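Local coordinates for flavoprotein (Thermotoga maritima, PDB 5V8S) that probably works as an oxidoreductase that passes electrons between a bound FMN and a di-iron centre, as flavo di-iron proteins do, at residues A[155-169]-A[217-231]. The protein carries 1 engineered substitution. Residues are numbered along the deposited sequence; the frame is centred on the assembly and turned at random.
Sequences KFVMTPWLHWPDTMV and YKNYILEGAEKLSSL. With FEO (mu-oxo-diiron), chain C.
An iron-bearing loop of the metallo-beta-lactamase-like domain rests here on helix 218-228: in the hairpin of strands 152-158 and 168-172, segment 155-158 runs roughly antiparallel to the helix, and the connecting loop carries His163, whose NE2 binds FE1 of the mu-oxo-diiron group at 2.2 Å. His97, Glu99 and Asp180 complete the protein ligands of that iron. The peptide bond before His163 is cis, and Tyr217 CE2 approaches His163 O to 3.4 Å; one water joins that carbonyl to Tyr217 OH. Trp161, Tyr217 and Tyr220 form an aromatic cluster. Trp161 CB lies over the centre of the Tyr220 ring, a CH-pi contact 3.9 Å from the centroid, and with CG anti to the carbonyl carbon (chi1 -63°) the indole extends alongside Tyr220 in the same direction. On the Tyr217 side, Trp161 CE3 sits over one ring face, 3.6 Å from CE1, the two planes inclined at 31°. Trp161 O, buried against Tyr217 CB and CG, has no hydrogen-bonding partner. Trp363 of the second subunit meets Trp161 and Trp164 edge-to-face, so the cluster adjoins the dimer interface. Farther along, Leu162 pushes CD2 against the Tyr220-Ile221 backbone and Ile221 CG1 at 3.7 Å, with CD1 turned to Gly224, and a second water bridges Pro160 O and Tyr220 O. Toward the far end of the helix, Leu228 CD2 meets both hairpin strands, touching Val169 CG2 at 3.9 Å and Val157 CG1, while Leu231 CD1 reaches Val157 CG2. CD and CE of the extended Lys227 run along Val157 CG1; its ammonium also forms a salt bridge with Asp143, and NZ donates to Met158 O at 2.7 Å, tilted 21° from the carbonyl plane.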
# COMPACT_ATOMS: atom_id res chain seq x y z
N LYS A 155 35.88 22.85 -1.19
CA LYS A 155 34.86 23.88 -1.06
C LYS A 155 33.53 23.21 -0.75
O LYS A 155 33.15 22.25 -1.41
CB LYS A 155 34.75 24.67 -2.37
CG LYS A 155 33.76 25.82 -2.31
CD LYS A 155 33.78 26.64 -3.59
CE LYS A 155 33.03 27.95 -3.41
NZ LYS A 155 33.65 28.81 -2.34
N PHE A 156 32.85 23.70 0.29
CA PHE A 156 31.61 23.10 0.75
C PHE A 156 30.44 23.99 0.38
O PHE A 156 30.44 25.19 0.70
CB PHE A 156 31.68 22.83 2.25
CG PHE A 156 32.81 21.94 2.62
CD1 PHE A 156 32.69 20.57 2.49
CD2 PHE A 156 34.04 22.47 2.97
CE1 PHE A 156 33.75 19.74 2.76
CE2 PHE A 156 35.10 21.64 3.25
CZ PHE A 156 34.96 20.26 3.13
N VAL A 157 29.45 23.42 -0.29
CA VAL A 157 28.30 24.15 -0.78
C VAL A 157 27.06 23.53 -0.15
O VAL A 157 26.76 22.35 -0.40
CB VAL A 157 28.23 24.10 -2.31
CG1 VAL A 157 26.99 24.83 -2.79
CG2 VAL A 157 29.52 24.68 -2.93
N MET A 158 26.33 24.31 0.63
CA MET A 158 25.10 23.79 1.23
C MET A 158 24.03 23.66 0.16
O MET A 158 23.81 24.59 -0.63
CB MET A 158 24.62 24.73 2.34
CG MET A 158 25.61 24.97 3.47
SD MET A 158 26.28 23.49 4.25
CE MET A 158 27.96 23.50 3.63
N THR A 159 23.37 22.52 0.13
CA THR A 159 22.26 22.28 -0.79
C THR A 159 21.10 21.72 0.02
O THR A 159 20.74 20.55 -0.10
CB THR A 159 22.67 21.36 -1.94
OG1 THR A 159 23.06 20.08 -1.42
CG2 THR A 159 23.83 21.97 -2.73
N PRO A 160 20.50 22.55 0.88
CA PRO A 160 19.52 22.03 1.85
C PRO A 160 18.30 21.42 1.18
O PRO A 160 17.88 21.82 0.09
CB PRO A 160 19.14 23.27 2.66
CG PRO A 160 19.44 24.44 1.76
CD PRO A 160 20.62 24.02 0.93
N TRP A 161 17.74 20.43 1.86
CA TRP A 161 16.48 19.79 1.47
C TRP A 161 16.61 18.98 0.19
O TRP A 161 15.62 18.74 -0.51
CB TRP A 161 15.33 20.79 1.42
CG TRP A 161 15.08 21.37 2.79
CD1 TRP A 161 15.36 22.64 3.22
CD2 TRP A 161 14.52 20.68 3.91
NE1 TRP A 161 15.00 22.78 4.55
CE2 TRP A 161 14.49 21.60 4.99
CE3 TRP A 161 14.05 19.38 4.11
CZ2 TRP A 161 13.99 21.25 6.24
CZ3 TRP A 161 13.54 19.04 5.36
CH2 TRP A 161 13.53 19.97 6.41
N LEU A 162 17.83 18.49 -0.07
CA LEU A 162 18.08 17.49 -1.10
C LEU A 162 18.61 16.19 -0.49
O LEU A 162 19.66 15.69 -0.92
CB LEU A 162 19.07 18.03 -2.14
CG LEU A 162 18.60 19.29 -2.87
CD1 LEU A 162 19.64 19.78 -3.90
CD2 LEU A 162 17.26 19.04 -3.56
N HIS A 163 17.90 15.58 0.46
CA HIS A 163 16.46 15.78 0.76
C HIS A 163 16.26 16.08 2.25
O HIS A 163 15.15 16.06 2.74
CB HIS A 163 15.70 14.52 0.38
CG HIS A 163 16.27 13.29 1.00
ND1 HIS A 163 15.74 12.69 2.11
CD2 HIS A 163 17.43 12.64 0.73
CE1 HIS A 163 16.50 11.67 2.46
NE2 HIS A 163 17.55 11.63 1.64
N TRP A 164 17.35 16.37 2.97
CA TRP A 164 17.31 16.70 4.40
C TRP A 164 17.95 18.06 4.62
O TRP A 164 18.71 18.54 3.77
CB TRP A 164 18.11 15.68 5.21
CG TRP A 164 17.39 14.38 5.55
CD1 TRP A 164 16.16 13.95 5.12
CD2 TRP A 164 17.89 13.36 6.42
NE1 TRP A 164 15.87 12.73 5.68
CE2 TRP A 164 16.90 12.36 6.50
CE3 TRP A 164 19.05 13.22 7.18
CZ2 TRP A 164 17.07 11.21 7.27
CZ3 TRP A 164 19.20 12.08 7.95
CH2 TRP A 164 18.22 11.09 7.99
N PRO A 165 17.71 18.69 5.78
CA PRO A 165 18.32 20.01 6.04
C PRO A 165 19.83 19.96 6.18
O PRO A 165 20.47 21.03 6.19
CB PRO A 165 17.66 20.46 7.34
CG PRO A 165 17.16 19.20 7.98
CD PRO A 165 16.76 18.31 6.85
N ASP A 166 20.42 18.77 6.30
CA ASP A 166 21.86 18.66 6.49
C ASP A 166 22.65 18.57 5.19
O ASP A 166 23.88 18.57 5.24
CB ASP A 166 22.21 17.45 7.36
CG ASP A 166 21.94 16.11 6.67
OD1 ASP A 166 21.26 16.08 5.62
OD2 ASP A 166 22.42 15.08 7.20
N THR A 167 21.99 18.51 4.04
CA THR A 167 22.68 18.10 2.82
C THR A 167 23.61 19.19 2.30
O THR A 167 23.24 20.37 2.24
CB THR A 167 21.68 17.64 1.76
OG1 THR A 167 20.72 18.66 1.48
CG2 THR A 167 20.93 16.50 2.26
N MET A 168 24.81 18.78 1.93
CA MET A 168 25.78 19.64 1.28
C MET A 168 26.51 18.81 0.23
O MET A 168 26.39 17.58 0.17
CB MET A 168 26.79 20.20 2.30
CG MET A 168 27.69 19.16 2.92
SD MET A 168 28.96 19.96 3.94
CE MET A 168 30.00 18.56 4.28
N VAL A 169 27.28 19.49 -0.61
CA VAL A 169 28.13 18.83 -1.58
C VAL A 169 29.54 19.37 -1.39
O VAL A 169 29.73 20.50 -0.94
CB VAL A 169 27.62 19.01 -3.03
CG1 VAL A 169 26.23 18.40 -3.20
CG2 VAL A 169 27.59 20.46 -3.40
N TYR A 217 10.72 17.85 -2.48
CA TYR A 217 11.56 19.04 -2.46
C TYR A 217 12.10 19.37 -3.85
O TYR A 217 13.19 19.94 -3.98
CB TYR A 217 12.71 18.85 -1.47
CG TYR A 217 12.26 18.40 -0.10
CD1 TYR A 217 11.65 19.28 0.77
CD2 TYR A 217 12.42 17.08 0.31
CE1 TYR A 217 11.21 18.87 2.03
CE2 TYR A 217 11.98 16.66 1.56
CZ TYR A 217 11.38 17.56 2.42
OH TYR A 217 10.96 17.13 3.66
N LYS A 218 11.36 19.02 -4.90
CA LYS A 218 11.89 19.19 -6.24
C LYS A 218 12.23 20.65 -6.55
O LYS A 218 13.14 20.91 -7.35
CB LYS A 218 10.94 18.57 -7.28
CG LYS A 218 9.58 19.19 -7.36
CD LYS A 218 8.69 18.36 -8.29
CE LYS A 218 7.36 19.04 -8.59
NZ LYS A 218 6.70 19.59 -7.39
N ASN A 219 11.55 21.61 -5.93
CA ASN A 219 11.91 23.01 -6.15
C ASN A 219 13.33 23.29 -5.68
O ASN A 219 14.02 24.15 -6.25
CB ASN A 219 10.90 23.94 -5.47
CG ASN A 219 11.09 24.00 -3.95
OD1 ASN A 219 10.57 23.15 -3.21
ND2 ASN A 219 11.83 25.01 -3.49
N TYR A 220 13.81 22.55 -4.68
CA TYR A 220 15.17 22.74 -4.19
C TYR A 220 16.21 22.12 -5.11
O TYR A 220 17.39 22.48 -5.03
CB TYR A 220 15.31 22.15 -2.78
CG TYR A 220 14.65 22.98 -1.70
CD1 TYR A 220 15.32 24.05 -1.11
CD2 TYR A 220 13.37 22.68 -1.25
CE1 TYR A 220 14.71 24.80 -0.13
CE2 TYR A 220 12.77 23.42 -0.27
CZ TYR A 220 13.44 24.48 0.29
OH TYR A 220 12.82 25.21 1.28
N ILE A 221 15.80 21.21 -6.00
CA ILE A 221 16.70 20.75 -7.05
C ILE A 221 17.04 21.91 -7.97
O ILE A 221 18.21 22.11 -8.33
CB ILE A 221 16.05 19.60 -7.85
CG1 ILE A 221 15.96 18.34 -6.99
CG2 ILE A 221 16.82 19.31 -9.16
CD1 ILE A 221 15.14 17.24 -7.66
N LEU A 222 16.04 22.69 -8.34
CA LEU A 222 16.27 23.83 -9.21
C LEU A 222 17.16 24.86 -8.54
O LEU A 222 18.09 25.40 -9.16
CB LEU A 222 14.93 24.43 -9.62
CG LEU A 222 14.00 23.43 -10.31
CD1 LEU A 222 12.69 24.11 -10.65
CD2 LEU A 222 14.67 22.86 -11.55
N GLU A 223 16.91 25.15 -7.26
CA GLU A 223 17.77 26.07 -6.52
C GLU A 223 19.19 25.54 -6.42
O GLU A 223 20.16 26.29 -6.57
CB GLU A 223 17.22 26.30 -5.12
CG GLU A 223 15.99 27.17 -5.06
CD GLU A 223 15.69 27.64 -3.64
OE1 GLU A 223 16.60 27.58 -2.78
OE2 GLU A 223 14.54 28.07 -3.39
N GLY A 224 19.34 24.24 -6.12
CA GLY A 224 20.67 23.66 -6.00
C GLY A 224 21.43 23.68 -7.31
O GLY A 224 22.62 23.99 -7.35
N ALA A 225 20.75 23.34 -8.41
CA ALA A 225 21.40 23.39 -9.72
C ALA A 225 21.86 24.80 -10.05
O ALA A 225 22.94 24.98 -10.62
CB ALA A 225 20.44 22.87 -10.79
N GLU A 226 21.06 25.81 -9.72
CA GLU A 226 21.45 27.20 -9.94
C GLU A 226 22.70 27.53 -9.16
O GLU A 226 23.61 28.21 -9.66
CB GLU A 226 20.29 28.10 -9.51
CG GLU A 226 20.60 29.59 -9.45
CD GLU A 226 20.72 30.21 -10.82
OE1 GLU A 226 19.84 29.94 -11.67
OE2 GLU A 226 21.70 30.96 -11.06
N LYS A 227 22.77 27.07 -7.91
CA LYS A 227 23.92 27.32 -7.06
C LYS A 227 25.18 26.70 -7.64
O LYS A 227 26.24 27.32 -7.64
CB LYS A 227 23.63 26.72 -5.69
CG LYS A 227 24.17 27.51 -4.56
CD LYS A 227 23.59 27.01 -3.26
CE LYS A 227 24.28 27.70 -2.12
NZ LYS A 227 23.70 27.30 -0.84
N LEU A 228 25.08 25.47 -8.12
CA LEU A 228 26.24 24.77 -8.64
C LEU A 228 26.64 25.25 -10.02
O LEU A 228 27.76 24.97 -10.46
CB LEU A 228 25.97 23.26 -8.63
CG LEU A 228 25.75 22.65 -7.24
CD1 LEU A 228 25.45 21.17 -7.33
CD2 LEU A 228 26.95 22.88 -6.34
N SER A 229 25.78 26.01 -10.70
CA SER A 229 26.05 26.40 -12.08
C SER A 229 27.21 27.39 -12.18
O SER A 229 27.74 27.58 -13.28
CB SER A 229 24.81 27.01 -12.72
OG SER A 229 24.56 28.31 -12.21
N SER A 230 27.61 28.02 -11.08
CA SER A 230 28.76 28.91 -11.09
C SER A 230 30.08 28.18 -10.90
O SER A 230 31.14 28.82 -10.88
CB SER A 230 28.62 29.97 -10.00
OG SER A 230 28.92 29.41 -8.73
N LEU A 231 30.05 26.86 -10.76
CA LEU A 231 31.24 26.05 -10.58
C LEU A 231 31.48 25.26 -11.85
O LEU A 231 30.54 24.77 -12.48
CB LEU A 231 31.06 25.07 -9.42
CG LEU A 231 30.94 25.70 -8.03
CD1 LEU A 231 30.51 24.63 -7.03
CD2 LEU A 231 32.25 26.36 -7.60
FE1 FEO C . 19.31 10.37 1.93
FE2 FEO C . 21.37 8.15 0.36
O FEO C . 20.56 8.98 1.85
O HOH W 1 18.96 23.10 -2.39
O HOH W 2 12.74 15.43 4.71
O HOH W 3 18.14 8.90 0.77
O HOH W 4 19.29 8.02 -0.55